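Local coordinates for foldase protein PrsA (Bacillus subtilis, PDB 4WO7) that helps secreted proteins to fold after they have crossed the membrane and catalyses cis-trans isomerisation of peptidyl-prolyl bonds, at residues 104-107 with 108-111; 110-113 with 114-118; 176-179 with 180-184; 213-216 with 217-221; 229-232 with 233-237. One frame throughout, in Å; residues are numbered along the deposited sequence.

Contact 1: residues 104-107 with 108-111; sequences VTDA and DIKE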
loop_
_atom_site.group_PDB
_atom_site.type_symbol
_atom_site.label_atom_id
_atom_site.label_comp_id
_atom_site.label_asym_id
_atom_site.label_seq_id
_atom_site.Cartn_x
_atom_site.Cartn_y
_atom_site.Cartn_z
ATOM N N VAL A 104 -25.995 11.142 7.946
ATOM C CA VAL A 104 -26.432 10.691 6.624
ATOM C C VAL A 104 -27.749 11.383 6.289
ATOM O O VAL A 104 -28.684 11.406 7.093
ATOM C CB VAL A 104 -26.622 9.143 6.503
ATOM C CG1 VAL A 104 -25.529 8.408 7.249
ATOM C CG2 VAL A 104 -27.965 8.662 7.036
ATOM N N THR A 105 -27.782 12.013 5.123
ATOM C CA THR A 105 -28.978 12.674 4.628
ATOM C C THR A 105 -29.893 11.649 3.977
ATOM O O THR A 105 -29.498 10.503 3.769
ATOM C CB THR A 105 -28.615 13.758 3.613
ATOM O OG1 THR A 105 -27.996 13.150 2.470
ATOM C CG2 THR A 105 -27.655 14.753 4.245
ATOM N N ASP A 106 -31.116 12.059 3.663
ATOM C CA ASP A 106 -32.047 11.192 2.948
ATOM C C ASP A 106 -31.622 11.032 1.500
ATOM O O ASP A 106 -32.005 10.067 0.835
ATOM C CB ASP A 106 -33.478 11.721 3.021
ATOM C CG ASP A 106 -34.026 11.667 4.417
ATOM O OD1 ASP A 106 -33.212 11.390 5.318
ATOM O OD2 ASP A 106 -35.260 11.786 4.600
ATOM N N ALA A 107 -30.833 11.982 1.008
ATOM C CA ALA A 107 -30.263 11.856 -0.319
ATOM C C ALA A 107 -29.331 10.660 -0.324
ATOM O O ALA A 107 -29.331 9.873 -1.263
ATOM C CB ALA A 107 -29.515 13.120 -0.719
ATOM N N ASP A 108 -28.555 10.513 0.744
ATOM C CA ASP A 108 -27.658 9.372 0.877
ATOM C C ASP A 108 -28.440 8.054 0.957
ATOM O O ASP A 108 -27.974 7.025 0.468
ATOM C CB ASP A 108 -26.761 9.530 2.106
ATOM C CG ASP A 108 -25.850 10.745 2.013
ATOM O OD1 ASP A 108 -25.558 11.185 0.881
ATOM O OD2 ASP A 108 -25.433 11.265 3.072
ATOM N N ILE A 109 -29.620 8.079 1.580
ATOM C CA ILE A 109 -30.396 6.852 1.758
ATOM C C ILE A 109 -31.097 6.446 0.473
ATOM O O ILE A 109 -31.081 5.274 0.094
ATOM C CB ILE A 109 -31.490 6.989 2.842
ATOM C CG1 ILE A 109 -30.915 7.483 4.165
ATOM C CG2 ILE A 109 -32.207 5.651 3.045
ATOM C CD1 ILE A 109 -31.982 7.956 5.134
ATOM N N LYS A 110 -31.710 7.416 -0.199
ATOM C CA LYS A 110 -32.412 7.133 -1.442
ATOM C C LYS A 110 -31.374 6.773 -2.489
ATOM O O LYS A 110 -31.622 5.956 -3.372
ATOM C CB LYS A 110 -33.262 8.322 -1.895
ATOM C CG LYS A 110 -34.379 7.931 -2.866
ATOM C CD LYS A 110 -35.337 9.083 -3.137
ATOM C CE LYS A 110 -34.984 9.826 -4.417
ATOM N NZ LYS A 110 -35.458 9.116 -5.642
ATOM N N GLU A 111 -30.201 7.385 -2.360
ATOM C CA GLU A 111 -29.061 7.092 -3.218
ATOM C C GLU A 111 -28.548 5.678 -3.018
ATOM O O GLU A 111 -28.007 5.076 -3.941
ATOM C CB GLU A 111 -27.920 8.061 -2.933
ATOM C CG GLU A 111 -26.651 7.763 -3.698
ATOM C CD GLU A 111 -25.562 8.776 -3.419
ATOM O OE1 GLU A 111 -24.461 8.634 -3.992
ATOM O OE2 GLU A 111 -25.804 9.711 -2.626
#

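Contact 2: residues 110-113 with 114-118; sequences KEYW and EGLKG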
loop_
_atom_site.group_PDB
_atom_site.type_symbol
_atom_site.label_atom_id
_atom_site.label_comp_id
_atom_site.label_asym_id
_atom_site.label_seq_id
_atom_site.Cartn_x
_atom_site.Cartn_y
_atom_site.Cartn_z
ATOM N N LYS A 110 -31.710 7.416 -0.199
ATOM C CA LYS A 110 -32.412 7.133 -1.442
ATOM C C LYS A 110 -31.374 6.773 -2.489
ATOM O O LYS A 110 -31.622 5.956 -3.372
ATOM C CB LYS A 110 -33.262 8.322 -1.895
ATOM C CG LYS A 110 -34.379 7.931 -2.866
ATOM C CD LYS A 110 -35.337 9.083 -3.137
ATOM C CE LYS A 110 -34.984 9.826 -4.417
ATOM N NZ LYS A 110 -35.458 9.116 -5.642
ATOM N N GLU A 111 -30.201 7.385 -2.360
ATOM C CA GLU A 111 -29.061 7.092 -3.218
ATOM C C GLU A 111 -28.548 5.678 -3.018
ATOM O O GLU A 111 -28.007 5.076 -3.941
ATOM C CB GLU A 111 -27.920 8.061 -2.933
ATOM C CG GLU A 111 -26.651 7.763 -3.698
ATOM C CD GLU A 111 -25.562 8.776 -3.419
ATOM O OE1 GLU A 111 -24.461 8.634 -3.992
ATOM O OE2 GLU A 111 -25.804 9.711 -2.626
ATOM N N TYR A 112 -28.636 5.184 -1.789
ATOM C CA TYR A 112 -28.232 3.815 -1.495
ATOM C C TYR A 112 -29.308 2.839 -1.971
ATOM O O TYR A 112 -29.000 1.756 -2.477
ATOM C CB TYR A 112 -27.960 3.630 -0.004
ATOM C CG TYR A 112 -27.400 2.264 0.338
ATOM C CD1 TYR A 112 -26.047 1.989 0.189
ATOM C CD2 TYR A 112 -28.225 1.245 0.790
ATOM C CE1 TYR A 112 -25.531 0.740 0.491
ATOM C CE2 TYR A 112 -27.716 -0.009 1.091
ATOM C CZ TYR A 112 -26.370 -0.254 0.942
ATOM O OH TYR A 112 -25.869 -1.502 1.244
ATOM N N TRP A 113 -30.570 3.222 -1.788
ATOM C CA TRP A 113 -31.694 2.405 -2.215
ATOM C C TRP A 113 -31.595 2.155 -3.716
ATOM O O TRP A 113 -31.626 1.010 -4.162
ATOM C CB TRP A 113 -33.006 3.123 -1.864
ATOM C CG TRP A 113 -34.268 2.385 -2.171
ATOM C CD1 TRP A 113 -34.877 1.443 -1.393
ATOM C CD2 TRP A 113 -35.094 2.541 -3.333
ATOM N NE1 TRP A 113 -36.027 0.997 -2.002
ATOM C CE2 TRP A 113 -36.178 1.651 -3.197
ATOM C CE3 TRP A 113 -35.011 3.332 -4.483
ATOM C CZ2 TRP A 113 -37.173 1.536 -4.161
ATOM C CZ3 TRP A 113 -36.001 3.213 -5.440
ATOM C CH2 TRP A 113 -37.066 2.324 -5.273
ATOM N N GLU A 114 -31.479 3.227 -4.493
ATOM C CA GLU A 114 -31.215 3.117 -5.925
ATOM C C GLU A 114 -29.738 2.758 -6.094
ATOM O O GLU A 114 -28.855 3.579 -5.863
ATOM C CB GLU A 114 -31.590 4.408 -6.651
ATOM C CG GLU A 114 -30.724 5.603 -6.303
ATOM C CD GLU A 114 -31.436 6.931 -6.494
ATOM O OE1 GLU A 114 -32.593 6.935 -6.966
ATOM O OE2 GLU A 114 -30.833 7.976 -6.169
ATOM N N GLY A 115 -29.474 1.531 -6.517
ATOM C CA GLY A 115 -28.123 1.005 -6.544
ATOM C C GLY A 115 -28.218 -0.356 -5.881
ATOM O O GLY A 115 -27.346 -1.210 -6.023
ATOM N N LEU A 116 -29.294 -0.525 -5.118
ATOM C CA LEU A 116 -29.718 -1.816 -4.593
ATOM C C LEU A 116 -30.679 -2.499 -5.596
ATOM O O LEU A 116 -31.205 -3.583 -5.337
ATOM C CB LEU A 116 -30.373 -1.621 -3.214
ATOM C CG LEU A 116 -29.760 -2.287 -1.971
ATOM C CD1 LEU A 116 -28.232 -2.162 -1.907
ATOM C CD2 LEU A 116 -30.372 -1.695 -0.700
ATOM N N LYS A 117 -30.940 -1.817 -6.712
ATOM C CA LYS A 117 -31.817 -2.315 -7.782
ATOM C C LYS A 117 -31.306 -3.575 -8.465
ATOM O O LYS A 117 -30.192 -3.623 -8.991
ATOM C CB LYS A 117 -32.057 -1.219 -8.825
ATOM C CG LYS A 117 -33.143 -1.541 -9.864
ATOM C CD LYS A 117 -33.245 -0.437 -10.923
ATOM C CE LYS A 117 -34.232 -0.769 -12.046
ATOM N NZ LYS A 117 -35.641 -0.843 -11.565
ATOM N N GLY A 118 -32.161 -4.586 -8.460
ATOM C CA GLY A 118 -31.856 -5.864 -9.063
ATOM C C GLY A 118 -30.883 -6.647 -8.211
ATOM O O GLY A 118 -30.301 -7.629 -8.669
#

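Contact 3: residues 176-179 with 180-184; sequences ETFS and KAAFK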
loop_
_atom_site.group_PDB
_atom_site.type_symbol
_atom_site.label_atom_id
_atom_site.label_comp_id
_atom_site.label_asym_id
_atom_site.label_seq_id
_atom_site.Cartn_x
_atom_site.Cartn_y
_atom_site.Cartn_z
ATOM N N GLU A 176 -20.496 -16.714 -11.514
ATOM C CA GLU A 176 -21.779 -16.916 -12.185
ATOM C C GLU A 176 -22.463 -18.198 -11.738
ATOM O O GLU A 176 -23.683 -18.305 -11.811
ATOM C CB GLU A 176 -21.629 -16.955 -13.703
ATOM C CG GLU A 176 -21.467 -15.603 -14.353
ATOM C CD GLU A 176 -21.462 -15.700 -15.865
ATOM O OE1 GLU A 176 -22.200 -16.555 -16.407
ATOM O OE2 GLU A 176 -20.633 -15.019 -16.503
ATOM N N THR A 177 -21.684 -19.171 -11.278
ATOM C CA THR A 177 -22.267 -20.420 -10.808
ATOM C C THR A 177 -22.996 -20.194 -9.493
ATOM O O THR A 177 -24.069 -20.752 -9.262
ATOM C CB THR A 177 -21.203 -21.524 -10.590
ATOM O OG1 THR A 177 -20.312 -21.584 -11.710
ATOM C CG2 THR A 177 -21.875 -22.875 -10.402
ATOM N N PHE A 178 -22.407 -19.366 -8.638
ATOM C CA PHE A 178 -22.977 -19.080 -7.330
ATOM C C PHE A 178 -24.176 -18.142 -7.386
ATOM O O PHE A 178 -25.229 -18.440 -6.828
ATOM C CB PHE A 178 -21.917 -18.465 -6.420
ATOM C CG PHE A 178 -22.451 -18.040 -5.093
ATOM C CD1 PHE A 178 -22.500 -18.934 -4.042
ATOM C CD2 PHE A 178 -22.942 -16.761 -4.904
ATOM C CE1 PHE A 178 -22.998 -18.554 -2.816
ATOM C CE2 PHE A 178 -23.450 -16.375 -3.681
ATOM C CZ PHE A 178 -23.481 -17.276 -2.636
ATOM N N SER A 179 -24.013 -17.018 -8.076
ATOM C CA SER A 179 -25.039 -15.978 -8.101
ATOM C C SER A 179 -26.302 -16.408 -8.840
ATOM O O SER A 179 -27.412 -16.047 -8.449
ATOM C CB SER A 179 -24.473 -14.703 -8.731
ATOM O OG SER A 179 -24.008 -14.941 -10.048
ATOM N N LYS A 180 -26.131 -17.197 -9.892
ATOM C CA LYS A 180 -27.263 -17.725 -10.640
ATOM C C LYS A 180 -28.095 -18.584 -9.700
ATOM O O LYS A 180 -29.320 -18.472 -9.649
ATOM C CB LYS A 180 -26.768 -18.541 -11.831
ATOM C CG LYS A 180 -26.335 -17.683 -13.006
ATOM C CD LYS A 180 -25.848 -18.524 -14.170
ATOM C CE LYS A 180 -25.525 -17.659 -15.373
ATOM N NZ LYS A 180 -25.026 -18.473 -16.509
ATOM N N ALA A 181 -27.405 -19.435 -8.947
ATOM C CA ALA A 181 -28.038 -20.304 -7.963
ATOM C C ALA A 181 -28.661 -19.513 -6.819
ATOM O O ALA A 181 -29.711 -19.887 -6.297
ATOM C CB ALA A 181 -27.022 -21.290 -7.415
ATOM N N ALA A 182 -28.013 -18.423 -6.428
ATOM C CA ALA A 182 -28.488 -17.634 -5.301
ATOM C C ALA A 182 -29.747 -16.897 -5.724
ATOM O O ALA A 182 -30.713 -16.811 -4.966
ATOM C CB ALA A 182 -27.423 -16.659 -4.825
ATOM N N PHE A 183 -29.721 -16.349 -6.934
ATOM C CA PHE A 183 -30.845 -15.585 -7.447
ATOM C C PHE A 183 -32.037 -16.468 -7.788
ATOM O O PHE A 183 -33.162 -15.984 -7.863
ATOM C CB PHE A 183 -30.406 -14.781 -8.662
ATOM C CG PHE A 183 -29.927 -13.411 -8.319
ATOM C CD1 PHE A 183 -28.611 -13.183 -7.958
ATOM C CD2 PHE A 183 -30.808 -12.350 -8.326
ATOM C CE1 PHE A 183 -28.183 -11.914 -7.629
ATOM C CE2 PHE A 183 -30.390 -11.085 -8.000
ATOM C CZ PHE A 183 -29.076 -10.862 -7.654
ATOM N N LYS A 184 -31.786 -17.756 -7.999
ATOM C CA LYS A 184 -32.855 -18.728 -8.223
ATOM C C LYS A 184 -33.639 -19.028 -6.947
ATOM O O LYS A 184 -34.714 -19.630 -6.997
ATOM C CB LYS A 184 -32.296 -20.027 -8.809
ATOM C CG LYS A 184 -32.083 -20.006 -10.309
ATOM C CD LYS A 184 -31.126 -21.103 -10.746
ATOM C CE LYS A 184 -31.765 -22.489 -10.682
ATOM N NZ LYS A 184 -32.802 -22.770 -11.709
#

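Contact 4: residues 213-216 with 217-221; sequences DDMK and KELKS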
loop_
_atom_site.group_PDB
_atom_site.type_symbol
_atom_site.label_atom_id
_atom_site.label_comp_id
_atom_site.label_asym_id
_atom_site.label_seq_id
_atom_site.Cartn_x
_atom_site.Cartn_y
_atom_site.Cartn_z
ATOM N N ASP A 213 -39.023 3.784 1.998
ATOM C CA ASP A 213 -39.995 4.208 3.016
ATOM C C ASP A 213 -40.295 3.043 3.968
ATOM O O ASP A 213 -40.340 3.221 5.185
ATOM C CB ASP A 213 -41.292 4.724 2.368
ATOM C CG ASP A 213 -41.925 5.868 3.142
ATOM O OD1 ASP A 213 -41.688 5.973 4.365
ATOM O OD2 ASP A 213 -42.667 6.664 2.527
ATOM N N ASP A 214 -40.508 1.857 3.406
ATOM C CA ASP A 214 -40.628 0.635 4.196
ATOM C C ASP A 214 -39.244 0.270 4.712
ATOM O O ASP A 214 -39.057 -0.126 5.864
ATOM C CB ASP A 214 -41.191 -0.515 3.359
ATOM C CG ASP A 214 -42.656 -0.778 3.628
ATOM O OD1 ASP A 214 -43.415 0.191 3.845
ATOM O OD2 ASP A 214 -43.048 -1.963 3.619
HETATM N N MSE A 215 -38.279 0.431 3.815
HETATM C CA MSE A 215 -36.916 -0.049 3.989
HETATM C C MSE A 215 -35.971 1.039 4.472
HETATM O O MSE A 215 -34.796 0.788 4.739
HETATM C CB MSE A 215 -36.428 -0.586 2.661
HETATM C CG MSE A 215 -35.196 -1.410 2.696
HETATM SE SE MSE A 215 -35.169 -2.201 0.951
HETATM C CE MSE A 215 -33.517 -3.210 1.055
ATOM N N LYS A 216 -36.504 2.249 4.566
ATOM C CA LYS A 216 -35.721 3.445 4.836
ATOM C C LYS A 216 -34.779 3.323 6.030
ATOM O O LYS A 216 -33.580 3.567 5.902
ATOM C CB LYS A 216 -36.671 4.617 5.063
ATOM C CG LYS A 216 -36.009 5.975 5.120
ATOM C CD LYS A 216 -37.043 7.031 5.441
ATOM C CE LYS A 216 -36.411 8.391 5.651
ATOM N NZ LYS A 216 -35.943 8.974 4.365
ATOM N N LYS A 217 -35.320 2.950 7.186
ATOM C CA LYS A 217 -34.535 2.981 8.418
ATOM C C LYS A 217 -33.390 1.971 8.442
ATOM O O LYS A 217 -32.326 2.272 8.984
ATOM C CB LYS A 217 -35.435 2.748 9.632
ATOM C CG LYS A 217 -36.591 3.731 9.759
ATOM C CD LYS A 217 -37.141 3.769 11.178
ATOM C CE LYS A 217 -38.163 4.885 11.331
ATOM N NZ LYS A 217 -38.686 5.015 12.719
ATOM N N GLU A 218 -33.586 0.787 7.865
ATOM C CA GLU A 218 -32.505 -0.194 7.818
ATOM C C GLU A 218 -31.401 0.261 6.880
ATOM O O GLU A 218 -30.227 0.004 7.139
ATOM C CB GLU A 218 -33.012 -1.585 7.398
ATOM C CG GLU A 218 -33.775 -2.342 8.475
ATOM C CD GLU A 218 -32.922 -2.557 9.713
ATOM O OE1 GLU A 218 -31.715 -2.849 9.561
ATOM O OE2 GLU A 218 -33.451 -2.423 10.837
ATOM N N LEU A 219 -31.762 0.942 5.799
ATOM C CA LEU A 219 -30.750 1.399 4.857
ATOM C C LEU A 219 -29.942 2.545 5.453
ATOM O O LEU A 219 -28.752 2.676 5.172
ATOM C CB LEU A 219 -31.386 1.826 3.534
ATOM C CG LEU A 219 -32.006 0.674 2.741
ATOM C CD1 LEU A 219 -32.574 1.170 1.418
ATOM C CD2 LEU A 219 -31.027 -0.486 2.529
ATOM N N LYS A 220 -30.585 3.376 6.268
ATOM C CA LYS A 220 -29.878 4.457 6.939
ATOM C C LYS A 220 -28.780 3.855 7.817
ATOM O O LYS A 220 -27.657 4.357 7.867
ATOM C CB LYS A 220 -30.829 5.315 7.771
ATOM C CG LYS A 220 -30.217 6.643 8.174
ATOM C CD LYS A 220 -31.178 7.521 8.955
ATOM C CE LYS A 220 -30.641 8.939 9.107
ATOM N NZ LYS A 220 -31.623 9.820 9.798
ATOM N N SER A 221 -29.118 2.768 8.505
ATOM C CA SER A 221 -28.180 2.111 9.402
ATOM C C SER A 221 -27.042 1.512 8.589
ATOM O O SER A 221 -25.890 1.520 9.024
ATOM C CB SER A 221 -28.883 1.032 10.231
ATOM O OG SER A 221 -29.743 1.613 11.197
#

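Contact 5: residues 229-232 with 233-237; sequences NDNA and AVQEA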
loop_
_atom_site.group_PDB
_atom_site.type_symbol
_atom_site.label_atom_id
_atom_site.label_comp_id
_atom_site.label_asym_id
_atom_site.label_seq_id
_atom_site.Cartn_x
_atom_site.Cartn_y
_atom_site.Cartn_z
ATOM N N ASN A 229 -16.606 2.612 7.882
ATOM C CA ASN A 229 -15.487 1.787 7.431
ATOM C C ASN A 229 -14.652 2.486 6.357
ATOM O O ASN A 229 -13.770 1.877 5.751
ATOM C CB ASN A 229 -15.999 0.440 6.922
ATOM C CG ASN A 229 -16.605 -0.400 8.033
ATOM O OD1 ASN A 229 -15.921 -1.200 8.671
ATOM N ND2 ASN A 229 -17.898 -0.216 8.272
ATOM N N ASP A 230 -14.945 3.764 6.127
ATOM C CA ASP A 230 -14.120 4.612 5.275
ATOM C C ASP A 230 -13.341 5.532 6.206
ATOM O O ASP A 230 -13.911 6.432 6.820
ATOM C CB ASP A 230 -14.970 5.415 4.289
ATOM C CG ASP A 230 -14.155 6.439 3.520
ATOM O OD1 ASP A 230 -12.969 6.165 3.242
ATOM O OD2 ASP A 230 -14.693 7.524 3.211
ATOM N N ASN A 231 -12.036 5.303 6.309
ATOM C CA ASN A 231 -11.224 6.008 7.296
ATOM C C ASN A 231 -11.119 7.504 7.011
ATOM O O ASN A 231 -10.904 8.302 7.922
ATOM C CB ASN A 231 -9.835 5.368 7.390
ATOM C CG ASN A 231 -9.064 5.827 8.617
ATOM O OD1 ASN A 231 -9.655 6.293 9.591
ATOM N ND2 ASN A 231 -7.759 5.575 8.627
ATOM N N ALA A 232 -11.278 7.883 5.747
ATOM C CA ALA A 232 -11.278 9.294 5.380
ATOM C C ALA A 232 -12.486 9.981 6.009
ATOM O O ALA A 232 -12.404 11.118 6.477
ATOM C CB ALA A 232 -11.306 9.459 3.877
ATOM N N ALA A 233 -13.609 9.271 6.015
ATOM C CA ALA A 233 -14.859 9.803 6.545
ATOM C C ALA A 233 -14.775 9.935 8.069
ATOM O O ALA A 233 -15.316 10.869 8.666
ATOM C CB ALA A 233 -16.034 8.902 6.149
ATOM N N VAL A 234 -14.093 8.982 8.693
ATOM C CA VAL A 234 -13.880 9.011 10.134
ATOM C C VAL A 234 -13.008 10.210 10.521
ATOM O O VAL A 234 -13.384 11.005 11.381
ATOM C CB VAL A 234 -13.219 7.703 10.634
ATOM C CG1 VAL A 234 -12.895 7.795 12.128
ATOM C CG2 VAL A 234 -14.137 6.513 10.388
ATOM N N GLN A 235 -11.851 10.340 9.877
ATOM C CA GLN A 235 -10.922 11.427 10.179
ATOM C C GLN A 235 -11.517 12.786 9.865
ATOM O O GLN A 235 -11.236 13.771 10.549
ATOM C CB GLN A 235 -9.614 11.257 9.402
ATOM C CG GLN A 235 -8.659 10.254 10.011
ATOM C CD GLN A 235 -8.269 10.637 11.425
ATOM O OE1 GLN A 235 -7.947 11.794 11.692
ATOM N NE2 GLN A 235 -8.327 9.677 12.344
ATOM N N GLU A 236 -12.346 12.833 8.831
ATOM C CA GLU A 236 -13.074 14.046 8.504
ATOM C C GLU A 236 -13.945 14.419 9.701
ATOM O O GLU A 236 -14.049 15.590 10.066
ATOM C CB GLU A 236 -13.908 13.849 7.232
ATOM C CG GLU A 236 -14.619 15.106 6.739
ATOM C CD GLU A 236 -15.476 14.856 5.509
ATOM O OE1 GLU A 236 -15.292 13.809 4.852
ATOM O OE2 GLU A 236 -16.322 15.719 5.187
ATOM N N ALA A 237 -14.565 13.416 10.315
ATOM C CA ALA A 237 -15.387 13.646 11.498
ATOM C C ALA A 237 -14.558 14.020 12.724
ATOM O O ALA A 237 -14.902 14.952 13.452
ATOM C CB ALA A 237 -16.221 12.416 11.807
#

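Contact 1: residues 104-107 with 108-111
T105 and D108 cross at a slant over the first turn of helix 106-113 as a capping box, each side chain answering the other's backbone NH. T105 is the N-cap: its OG1 sits between its own backbone N and carbonyl carbon (chi1 64°), which turns the hydroxyl inward to accept from D108 N at 3.2 Å. In return D108 leans back over the start of the helix, and its OD2 accepts from T105 N, also at 3.2 Å; the NH arrives from above the carboxylate plane, 48° out of it. A short hydroxyl and a carboxylate suit these two places, because the first turn of a helix has NH groups without a carbonyl one turn earlier. The regular ladder begins with I109 N to T105 O at 3.3 Å, and the next rung, K110 N to D106 O at 2.9 Å, is straighter (169°). On another side of the turn D106 and I109 lie side by side and point the same way, OD1 resting 3.7 Å from I109 CD1. V104 CG2 adds a looser apolar touch to I109 CG1 at 4.3 Å. Both aspartates also have lysine partners on helix 216-228: D106 OD2 forms a salt bridge with K216 and D108 OD2 with K227. V104 also meets K220 and V223 while I109 meets L219 and K220, so the opening turn of helix 106-113 is laid against helix 216-228.

Contact 2: residues 110-113 with 114-118
The C-terminal end of helix 106-113 and the loop that carries the chain on to strand 119-127 make this contact. The last regular helical bond runs from E114 N to K110 O at 3.0 Å, almost straight at 175°. E114 then leaves helical backbone angles. Its CG stands between the backbone N and the carbonyl carbon (chi1 67°), which folds the chain back over the K110 carbonyl and puts OE1 3.8 Å from K110 NZ, a long and weak ion pair at the surface. At G115 the chain turns with phi at 131°, where a CB would press on the preceding carbonyl oxygen, which suits glycine. After it L116 returns to the helix: both methyls come obliquely to the CE2 corner of the Y112 ring from one side, CD2 at 3.6 Å and CD1 at 3.7 Å from Y112 CE2. A branched apolar side chain suits this place, since L116 is buried, with L219 of helix 216-228 and W167 of strand 164-169 touching both it and Y112. W113 takes a cation-pi contact from R209 and an edge-to-face contact from Y212. The arrangement resembles a glycine-assisted helix stop, followed by an apolar residue that folds back onto the last turn.

Contact 3: residues 176-179 with 180-184
K180 runs back along helix 176-183 towards E176, one turn earlier, and the two side chains lie side by side, pointing the same way. With CG beside the backbone N (chi1 -79°) and the rest of the chain extended, CB, CG and CD pass in turn over the E176 carbonyl oxygen. CE then reaches the carboxylate, 3.7 Å from E176 OE1, and NZ ends 3.4 Å from the same oxygen in a salt bridge whose hydrogen bond is weak. A long flexible lysine suits this exposed edge, as its methylenes span the turn while the ammonium stays at the surface. On the inner side F178 and A182 form an apolar pair, F178 CE2 lying 4.1 Å from A182 CB; the small alanine lets the helix lie close to strands 164-169 and 200-207, where F178 meets L165 and I203. S179 O accepts from F183 N at 2.8 Å and lies at the F183 ring edge, near its plane. The buried S179 hydroxyl is bonded to the carbonyl oxygens of D175 and K170. The chemistry thus divides: a solvent-facing ion pair that probably adds little, apolar contacts that join helix to sheet, and a hydroxyl tying the helix start to the K170 loop.

Contact 4: residues 213-216 with 217-221
M215 and L219 make the apolar core of this first turn of helix 216-228, and K216 beside them carries its charged side. M215, present as selenomethionine, stands just before the helix. Its CG, anti to the backbone N (chi1 -166°), and the extended chain beyond carry it at a slant along the leucine: CG lies 3.8 Å from L219 CG, and farther out CE comes to 4.0 Å from L219 CD2. An unbranched, flexible side chain can follow the leucine in this way, and the buried leucine touches both M215 and the neighbouring helix 106-113. The backbone binds the same pair, since L219 N donates to M215 O at 3.2 Å, nearly along the C=O axis. K216 O repeats this one residue on, accepting from K220 N at 3.0 Å. The K216 side chain points elsewhere, its bend at the last torsion bringing NZ to a hydrogen bond with the Y212 hydroxyl as well as to its salt bridge with helix 106-113. K216 and K220 keep their ammonium groups well apart, at 7.0 Å between the NZ atoms. L219 is set against W113, and M215 touches L116 in the loop before strand 119-127, so helix 216-228 starts packed against helix 106-113 and its exit loop.

Contact 5: residues 229-232 with 233-237
The backbone enters helix 231-244 through an N-cap at D230, whose carbonyl oxygen opens the helical ladder by accepting from V234 N at 3.2 Å, in the carbonyl plane. The next rungs follow directly, Q235 N to N231 O at 3.0 Å and E236 N to A232 O at 2.9 Å. D230 also turns its carboxylate over the start of the helix: with CG anti to the backbone N (chi1 172°), OD1 accepts a weak bond from A232 N at 3.5 Å. Aspartate is a common N-cap because its side chain is short enough to bend back in this way, and its negative charge probably also suits the positive end of the helix dipole. A233 CB lies 3.5 Å from D230 OD2, and its small methyl suits a place beside the carboxylate. N231 and Q235 lie alongside each other, pointing the same way with their amide planes 90° apart; the polar end of Q235 finds its partner in Q42. V234 is the buried residue of the turn, and it packs on T94 and Q95 of helix 81-101. V234 CB lies 3.6 Å from N231 O, and its CG2 is the same distance from D230 O.

In the fold
Contacts 1, 2 and 4 form one cluster, with centres 10 to 11 Å apart. Contacts 1 and 2 share K110 and E111 and so follow the same helix from its cap to its exit. Contact 4 lies against both: D106 OD2 of contact 1 meets K216 NZ of contact 4 at 2.9 Å, and L116 CD2 of contact 2 meets L219 CD2 of contact 4 at 3.5 Å. Contact 3 belongs to the strand-bearing part of the PPIase domain, its centre about 20 Å from that of contact 2, yet G118 O comes within 3.5 Å of F183 CE2. Contact 5 touches none of the others; its nearest atoms are about 8 Å from contact 4, on the helix following 216-228.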